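Local coordinates for protein GCN5-related N-acetyltransferase (Kribbella flavida, PDB 4IUS) that probably transfers an acyl group, most likely acetyl, to an acceptor, as a member of the GCN5-related N-acetyltransferase (GNAT) family, at residues 14-17 / 18-22; 153-157 / 158-162; 213-217 / 218-222. The protein carries 1 engineered substitution. All coordinates share one frame; numbering follows the deposited sequence. Where two conformers were deposited one is given.

From the N terminus, contact 1 turns the end of helix 6-19 toward strand 22-27 of the three-stranded sheet. Contact 2 follows much later, closing the turn through which a loop enters strand 161-168. Contact 3 then ends helix 202-216 and leads into strand 222-225; both of these strands belong to the eight-stranded sheet. The three are local and lie in series, neither nested nor crossed. Contacts 2 and 3 touch, Pro158 CG lying 3.4 Å from Val217 O, whereas contact 1 stays about 6 Å from contact 2 between nearest atoms. Ile181, in the loop after strand 171-179, is a common neighbour: Arg20, Ala159 and Ala220 all meet it.

Contact 1: residues 14-17 / 18-22; sequences QLQG and LVRSR. With SO4 (sulfate ion), chain C; SO4 (sulfate ion), chain D.
With chi1 at -175° Gln16 extends its chain from the helix, and Arg20, one turn on, turns CG to the side of its own backbone N (chi1 -62°) and runs straight to NE, bringing both ends to the same sulfate (chain C). Arg20 meets it edge-on, nearly linearly: NE donates to O2 at 2.6 Å and NH2 to O1 at 2.9 Å. Gln16 NE2 adds bonds to O1 and O3 of that ion, and donates to O2 of a second sulfate (chain D) at 2.9 Å. Gln16 O lies over one face of the guanidinium. NH1 binds a water that also donates to Gly17 O. Around the helix, Leu15 CD1 packs on Val19 CG1 at 3.6 Å, facing strand 30-35. Leu18 CD2 sits 3.5 Å above the plane of the Arg22 guanidinium, whose NH1 donates in plane to a lone pair of Leu18 O at 3.1 Å. Backbone bonds from Leu18 N to Gln14 O and from Val19 N to Leu15 O keep the alpha-helical i to i+4 spacing, while Arg20 N reaches Gly17 O only weakly. The arrangement is that of an amphipathic helix end, apolar toward the three-stranded sheet and binding sulfates, probably from the crystallisation liquor, on its polar side.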
loop_
_atom_site.group_PDB
_atom_site.type_symbol
_atom_site.label_atom_id
_atom_site.label_comp_id
_atom_site.label_asym_id
_atom_site.label_seq_id
_atom_site.Cartn_x
_atom_site.Cartn_y
_atom_site.Cartn_z
ATOM N N GLN A 14 7.819 -4.598 -0.519
ATOM C CA GLN A 14 6.456 -4.975 -0.214
ATOM C C GLN A 14 6.399 -6.430 0.261
ATOM O O GLN A 14 5.763 -6.754 1.256
ATOM C CB GLN A 14 5.570 -4.767 -1.435
ATOM C CG GLN A 14 4.105 -5.025 -1.199
ATOM C CD GLN A 14 3.361 -4.950 -2.503
ATOM O OE1 GLN A 14 2.703 -3.960 -2.786
ATOM N NE2 GLN A 14 3.526 -5.968 -3.340
ATOM N N LEU A 15 7.073 -7.313 -0.465
ATOM C CA LEU A 15 7.109 -8.719 -0.069
ATOM C C LEU A 15 7.712 -8.906 1.321
ATOM O O LEU A 15 7.164 -9.619 2.150
ATOM C CB LEU A 15 7.845 -9.541 -1.102
ATOM C CG LEU A 15 8.038 -11.020 -0.858
ATOM C CD1 LEU A 15 6.739 -11.764 -0.633
ATOM C CD2 LEU A 15 8.869 -11.645 -1.970
ATOM N N GLN A 16 8.849 -8.259 1.548
ATOM C CA GLN A 16 9.530 -8.327 2.832
ATOM C C GLN A 16 8.585 -7.908 3.965
ATOM O O GLN A 16 8.539 -8.548 5.036
ATOM C CB GLN A 16 10.783 -7.441 2.800
ATOM C CG GLN A 16 11.651 -7.499 4.041
ATOM C CD GLN A 16 12.846 -6.572 3.966
ATOM O OE1 GLN A 16 13.258 -6.128 2.887
ATOM N NE2 GLN A 16 13.408 -6.269 5.115
ATOM N N GLY A 17 7.784 -6.857 3.737
ATOM C CA GLY A 17 6.808 -6.416 4.750
ATOM C C GLY A 17 5.683 -7.418 4.954
ATOM O O GLY A 17 5.312 -7.749 6.100
ATOM N N LEU A 18 5.171 -7.938 3.859
ATOM C CA LEU A 18 4.000 -8.803 3.919
ATOM C C LEU A 18 4.288 -10.112 4.638
ATOM O O LEU A 18 3.428 -10.649 5.340
ATOM C CB LEU A 18 3.460 -9.113 2.534
ATOM C CG LEU A 18 2.747 -7.953 1.822
ATOM C CD1 LEU A 18 2.571 -8.258 0.334
ATOM C CD2 LEU A 18 1.390 -7.609 2.449
ATOM N N VAL A 19 5.484 -10.669 4.424
ATOM C CA VAL A 19 5.807 -11.976 4.981
ATOM C C VAL A 19 5.999 -11.956 6.489
ATOM O O VAL A 19 5.978 -13.000 7.109
ATOM C CB VAL A 19 7.040 -12.637 4.335
ATOM C CG1 VAL A 19 6.856 -12.873 2.842
ATOM C CG2 VAL A 19 8.320 -11.888 4.614
ATOM N N ARG A 20 6.165 -10.778 7.094
ATOM C CA ARG A 20 6.315 -10.718 8.543
ATOM C C ARG A 20 5.083 -11.251 9.269
ATOM O O ARG A 20 5.220 -11.649 10.427
ATOM C CB ARG A 20 6.615 -9.309 9.022
ATOM C CG ARG A 20 7.911 -8.735 8.477
ATOM C CD ARG A 20 8.051 -7.285 8.884
ATOM N NE ARG A 20 9.337 -6.714 8.475
ATOM C CZ ARG A 20 9.519 -5.489 7.953
ATOM N NH1 ARG A 20 8.508 -4.674 7.726
ATOM N NH2 ARG A 20 10.736 -5.080 7.670
ATOM N N SER A 21 3.907 -11.214 8.640
ATOM C CA SER A 21 2.681 -11.653 9.290
ATOM C C SER A 21 1.830 -12.648 8.487
ATOM O O SER A 21 0.666 -12.882 8.788
ATOM C CB SER A 21 1.822 -10.441 9.664
ATOM O OG SER A 21 1.434 -9.757 8.516
ATOM N N ARG A 22 2.402 -13.212 7.439
ATOM C CA ARG A 22 1.690 -14.135 6.564
ATOM C C ARG A 22 2.505 -15.370 6.256
ATOM O O ARG A 22 3.726 -15.292 6.098
ATOM C CB ARG A 22 1.305 -13.441 5.267
ATOM C CG ARG A 22 0.325 -12.293 5.459
ATOM C CD ARG A 22 0.210 -11.406 4.289
ATOM N NE ARG A 22 -0.675 -10.306 4.522
ATOM C CZ ARG A 22 -0.385 -9.174 5.135
ATOM N NH1 ARG A 22 0.789 -8.994 5.687
ATOM N NH2 ARG A 22 -1.322 -8.227 5.205
HETATM S S SO4 C . 12.815 -8.132 8.384
HETATM O O1 SO4 C . 13.101 -6.682 8.330
HETATM O O2 SO4 C . 11.402 -8.347 8.765
HETATM O O3 SO4 C . 12.947 -8.720 7.032
HETATM O O4 SO4 C . 13.688 -8.793 9.367
HETATM S S SO4 D . 16.573 -4.163 5.871
HETATM O O1 SO4 D . 17.184 -2.887 5.441
HETATM O O2 SO4 D . 15.089 -4.095 5.878
HETATM O O3 SO4 D . 16.976 -5.269 4.985
HETATM O O4 SO4 D . 17.093 -4.451 7.211
HETATM O O HOH W 1 5.651 -5.168 7.749
HETATM O O HOH W 2 3.183 -7.943 7.790
#

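Contact 2: residues 153-157 / 158-162; sequences PFQPE and PADGG
Two overlapping beta turns, spanning Glu157 to Asp160 and Pro158 to Gly161, bring the chain out of a surface loop and into strand 161-168 of the GNAT sheet. The first is closed by Asp160 N donating to Glu157 O at 2.9 Å, the second by Gly161 N donating to Pro158 O. Pro158, at the second position of the first turn, has a phi of -65° that suits it. Beside this turn, Gln155 CG sits between the backbone N and the carbonyl carbon (chi1 60°), and a bend at chi2 (75°) folds the amide over the backbone of Glu157, gripping it at both polar ends: OE1 accepts from Glu157 N at 2.8 Å, and NE2 donates to Glu157 O at 3.0 Å with that oxygen in the amide plane. Gln155 NE2 and Asp160 N approach Glu157 O from opposite faces of its carbonyl plane. The amide end also packs on the Asp160 side chain, NE2 lying 3.7 Å from CB, and one water bridges Gln155 OE1 to Asp160 OD2. A leucine in place of Gln155 would probably leave Glu157 N without this acceptor and Glu157 O with one donor fewer, letting the loop shift before the turn. Glu157 was modelled in two conformers; in the one described, OE1 accepts from Ala159 N at 3.0 Å, from the anti side of the carboxylate. Pro158 O is bonded to Trp178 NE1, and Ala159 pairs through its backbone with Ile181. Local side chains and the neighbouring strand thus share the pairing of this turn's backbone.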
loop_
_atom_site.group_PDB
_atom_site.type_symbol
_atom_site.label_atom_id
_atom_site.label_comp_id
_atom_site.label_asym_id
_atom_site.label_seq_id
_atom_site.Cartn_x
_atom_site.Cartn_y
_atom_site.Cartn_z
ATOM N N PRO A 153 -2.965 -2.110 15.030
ATOM C CA PRO A 153 -3.148 -1.245 16.223
ATOM C C PRO A 153 -1.929 -0.385 16.547
ATOM O O PRO A 153 -0.790 -0.739 16.185
ATOM C CB PRO A 153 -3.310 -2.243 17.383
ATOM C CG PRO A 153 -2.679 -3.484 16.887
ATOM C CD PRO A 153 -2.969 -3.532 15.420
ATOM N N PHE A 154 -2.148 0.665 17.323
ATOM C CA PHE A 154 -1.076 1.556 17.712
ATOM C C PHE A 154 0.076 0.812 18.337
ATOM O O PHE A 154 -0.133 0.016 19.239
ATOM C CB PHE A 154 -1.554 2.610 18.705
ATOM C CG PHE A 154 -0.445 3.469 19.196
ATOM C CD1 PHE A 154 0.166 4.358 18.362
ATOM C CD2 PHE A 154 0.064 3.311 20.485
ATOM C CE1 PHE A 154 1.267 5.065 18.763
ATOM C CE2 PHE A 154 1.156 4.018 20.892
ATOM C CZ PHE A 154 1.769 4.916 20.036
ATOM N N GLN A 155 1.280 1.128 17.905
ATOM C CA GLN A 155 2.486 0.672 18.531
ATOM C C GLN A 155 3.462 1.847 18.428
ATOM O O GLN A 155 3.375 2.678 17.479
ATOM C CB GLN A 155 2.961 -0.641 17.880
ATOM C CG GLN A 155 3.249 -0.503 16.388
ATOM C CD GLN A 155 4.559 0.229 16.090
ATOM O OE1 GLN A 155 5.547 0.077 16.838
ATOM N NE2 GLN A 155 4.583 1.024 15.012
ATOM N N PRO A 156 4.424 1.907 19.352
ATOM C CA PRO A 156 5.170 3.144 19.529
ATOM C C PRO A 156 6.422 3.350 18.667
ATOM O O PRO A 156 7.016 4.434 18.709
ATOM C CB PRO A 156 5.583 3.044 21.019
ATOM C CG PRO A 156 5.702 1.594 21.272
ATOM C CD PRO A 156 4.534 1.023 20.535
ATOM N N GLU A 157 6.834 2.346 17.905
ATOM C CA GLU A 157 8.106 2.416 17.171
ATOM C C GLU A 157 7.897 2.875 15.729
ATOM O O GLU A 157 7.321 2.139 14.917
ATOM C CB GLU A 157 8.816 1.069 17.199
ATOM C CG GLU A 157 10.093 1.009 16.342
ATOM C CD GLU A 157 11.065 2.180 16.563
ATOM O OE1 GLU A 157 11.477 2.831 15.571
ATOM O OE2 GLU A 157 11.419 2.445 17.745
ATOM N N PRO A 158 8.425 4.066 15.383
ATOM C CA PRO A 158 8.134 4.566 14.049
ATOM C C PRO A 158 8.700 3.752 12.894
ATOM O O PRO A 158 8.134 3.727 11.801
ATOM C CB PRO A 158 8.739 5.985 14.045
ATOM C CG PRO A 158 9.711 6.010 15.154
ATOM C CD PRO A 158 9.156 5.068 16.177
ATOM N N ALA A 159 9.797 3.046 13.124
ATOM C CA ALA A 159 10.332 2.151 12.099
ATOM C C ALA A 159 9.342 1.027 11.760
ATOM O O ALA A 159 9.472 0.418 10.706
ATOM C CB ALA A 159 11.679 1.562 12.528
ATOM N N ASP A 160 8.410 0.727 12.657
ATOM C CA ASP A 160 7.405 -0.323 12.470
ATOM C C ASP A 160 6.058 0.208 11.981
ATOM O O ASP A 160 5.066 -0.524 11.931
ATOM C CB ASP A 160 7.266 -1.171 13.739
ATOM C CG ASP A 160 8.526 -1.957 14.062
ATOM O OD1 ASP A 160 9.416 -2.060 13.167
ATOM O OD2 ASP A 160 8.642 -2.486 15.220
ATOM N N GLY A 161 6.066 1.470 11.571
ATOM C CA GLY A 161 4.895 2.110 11.016
ATOM C C GLY A 161 4.408 3.218 11.927
ATOM O O GLY A 161 4.770 3.305 13.102
ATOM N N GLY A 162 3.491 4.014 11.435
ATOM C CA GLY A 162 2.884 5.043 12.222
ATOM C C GLY A 162 1.811 5.785 11.458
ATOM O O GLY A 162 1.505 5.463 10.329
HETATM O O HOH W 3 4.132 4.608 15.507
HETATM O O HOH W 4 6.764 -2.256 17.447
HETATM O O HOH W 5 2.340 0.455 12.939
#

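Contact 3: residues 213-217 / 218-222; sequences QAFEV and GGATL
The ring of Phe215 meets the outgoing chain at its edge: Leu222 C lies near the ring plane, 3.9 Å from CE1. Ala220 O comes in obliquely, 3.3 Å from CD1, and Ala220 CB packs on the same atom at 3.8 Å. Phe215 CG lies beside its own backbone N (chi1 -67°), which sends the ring along the departing segment, where Pro111 also touches it. The same methyl, Ala220 CB, also reaches Ala214 CB, 4.3 Å away. Behind these side chains the last turn of helix 202-216 opens out. Gln213 O accepts from Val217 N, in the alpha-helical manner, and also from Gly218 N at 3.0 Å, a wider i to i+5 bond. Ala214 O takes Ala220 N at 3.0 Å, wider again by one residue. A CB on Gly218 would fall about 2.6 Å from Ala214 O, a clash, so the close pass of the chain here calls for glycine. Gly219, the first residue to leave helical angles, has a phi of 81°, a positive value common for a glycine just past the C-terminal end of a helix. Leu222 then starts strand 222-225, parallel to strand 185-193, so that the helix and its two flanking strands form a beta-alpha-beta crossover of the GNAT fold. Two waters both donate to Phe215 O; one also donates to Ala220 O, the other accepts a weak bond from Gly219 N. The carbonyls of Gln213, Ala214 and Phe215 thus all have partners, supplied by later backbone N-H groups or by water rather than by side chains.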
loop_
_atom_site.group_PDB
_atom_site.type_symbol
_atom_site.label_atom_id
_atom_site.label_comp_id
_atom_site.label_asym_id
_atom_site.label_seq_id
_atom_site.Cartn_x
_atom_site.Cartn_y
_atom_site.Cartn_z
ATOM N N GLN A 213 7.597 12.235 8.527
ATOM C CA GLN A 213 7.905 11.464 9.703
ATOM C C GLN A 213 8.511 10.090 9.404
ATOM O O GLN A 213 9.440 9.634 10.099
ATOM C CB GLN A 213 6.647 11.352 10.588
ATOM C CG GLN A 213 6.107 12.695 11.073
ATOM C CD GLN A 213 7.207 13.541 11.662
ATOM O OE1 GLN A 213 7.855 13.138 12.620
ATOM N NE2 GLN A 213 7.477 14.701 11.040
ATOM N N ALA A 214 8.043 9.438 8.346
ATOM C CA ALA A 214 8.631 8.189 7.933
ATOM C C ALA A 214 10.130 8.362 7.657
ATOM O O ALA A 214 10.932 7.519 8.020
ATOM C CB ALA A 214 7.904 7.635 6.698
ATOM N N PHE A 215 10.498 9.485 7.017
ATOM C CA PHE A 215 11.907 9.769 6.751
ATOM C C PHE A 215 12.674 10.199 8.001
ATOM O O PHE A 215 13.813 9.761 8.218
ATOM C CB PHE A 215 12.005 10.884 5.734
ATOM C CG PHE A 215 11.513 10.564 4.330
ATOM C CD1 PHE A 215 11.511 9.285 3.813
ATOM C CD2 PHE A 215 11.087 11.565 3.504
ATOM C CE1 PHE A 215 11.124 9.045 2.502
ATOM C CE2 PHE A 215 10.695 11.328 2.191
ATOM C CZ PHE A 215 10.723 10.075 1.695
ATOM N N GLU A 216 12.090 11.076 8.801
ATOM C CA GLU A 216 12.817 11.693 9.925
ATOM C C GLU A 216 12.931 10.807 11.134
ATOM O O GLU A 216 13.967 10.813 11.795
ATOM C CB GLU A 216 12.147 12.987 10.346
ATOM C CG GLU A 216 12.301 14.121 9.368
ATOM C CD GLU A 216 11.749 15.467 9.882
ATOM O OE1 GLU A 216 11.139 15.544 11.000
ATOM O OE2 GLU A 216 11.949 16.455 9.143
ATOM N N VAL A 217 11.849 10.107 11.485
ATOM C CA VAL A 217 11.868 9.221 12.648
ATOM C C VAL A 217 11.751 7.725 12.298
ATOM O O VAL A 217 12.184 6.887 13.069
ATOM C CB VAL A 217 10.811 9.611 13.714
ATOM C CG1 VAL A 217 11.122 10.991 14.295
ATOM C CG2 VAL A 217 9.392 9.548 13.170
ATOM N N GLY A 218 11.206 7.398 11.135
ATOM C CA GLY A 218 11.032 5.994 10.742
ATOM C C GLY A 218 12.223 5.338 10.076
ATOM O O GLY A 218 12.226 4.135 9.870
ATOM N N GLY A 219 13.175 6.146 9.631
ATOM C CA GLY A 219 14.383 5.643 8.947
ATOM C C GLY A 219 14.204 5.314 7.470
ATOM O O GLY A 219 15.077 4.674 6.840
ATOM N N ALA A 220 13.082 5.739 6.894
ATOM C CA ALA A 220 12.832 5.434 5.478
ATOM C C ALA A 220 13.743 6.307 4.614
ATOM O O ALA A 220 13.982 7.489 4.952
ATOM C CB ALA A 220 11.376 5.669 5.110
ATOM N N THR A 221 14.157 5.754 3.480
ATOM C CA THR A 221 14.852 6.505 2.436
ATOM C C THR A 221 14.066 6.606 1.118
ATOM O O THR A 221 14.483 7.295 0.187
ATOM C CB THR A 221 16.237 5.884 2.180
ATOM O OG1 THR A 221 16.069 4.555 1.679
ATOM C CG2 THR A 221 17.047 5.883 3.480
ATOM N N LEU A 222 12.948 5.918 1.051
ATOM C CA LEU A 222 12.069 5.985 -0.106
ATOM C C LEU A 222 10.620 5.822 0.372
ATOM O O LEU A 222 10.367 4.874 1.167
ATOM C CB LEU A 222 12.409 4.889 -1.149
ATOM C CG LEU A 222 11.556 4.846 -2.406
ATOM C CD1 LEU A 222 11.730 6.085 -3.265
ATOM C CD2 LEU A 222 11.831 3.562 -3.213
HETATM O O HOH W 6 15.687 9.235 6.038
HETATM O O HOH W 7 14.813 8.400 10.184
#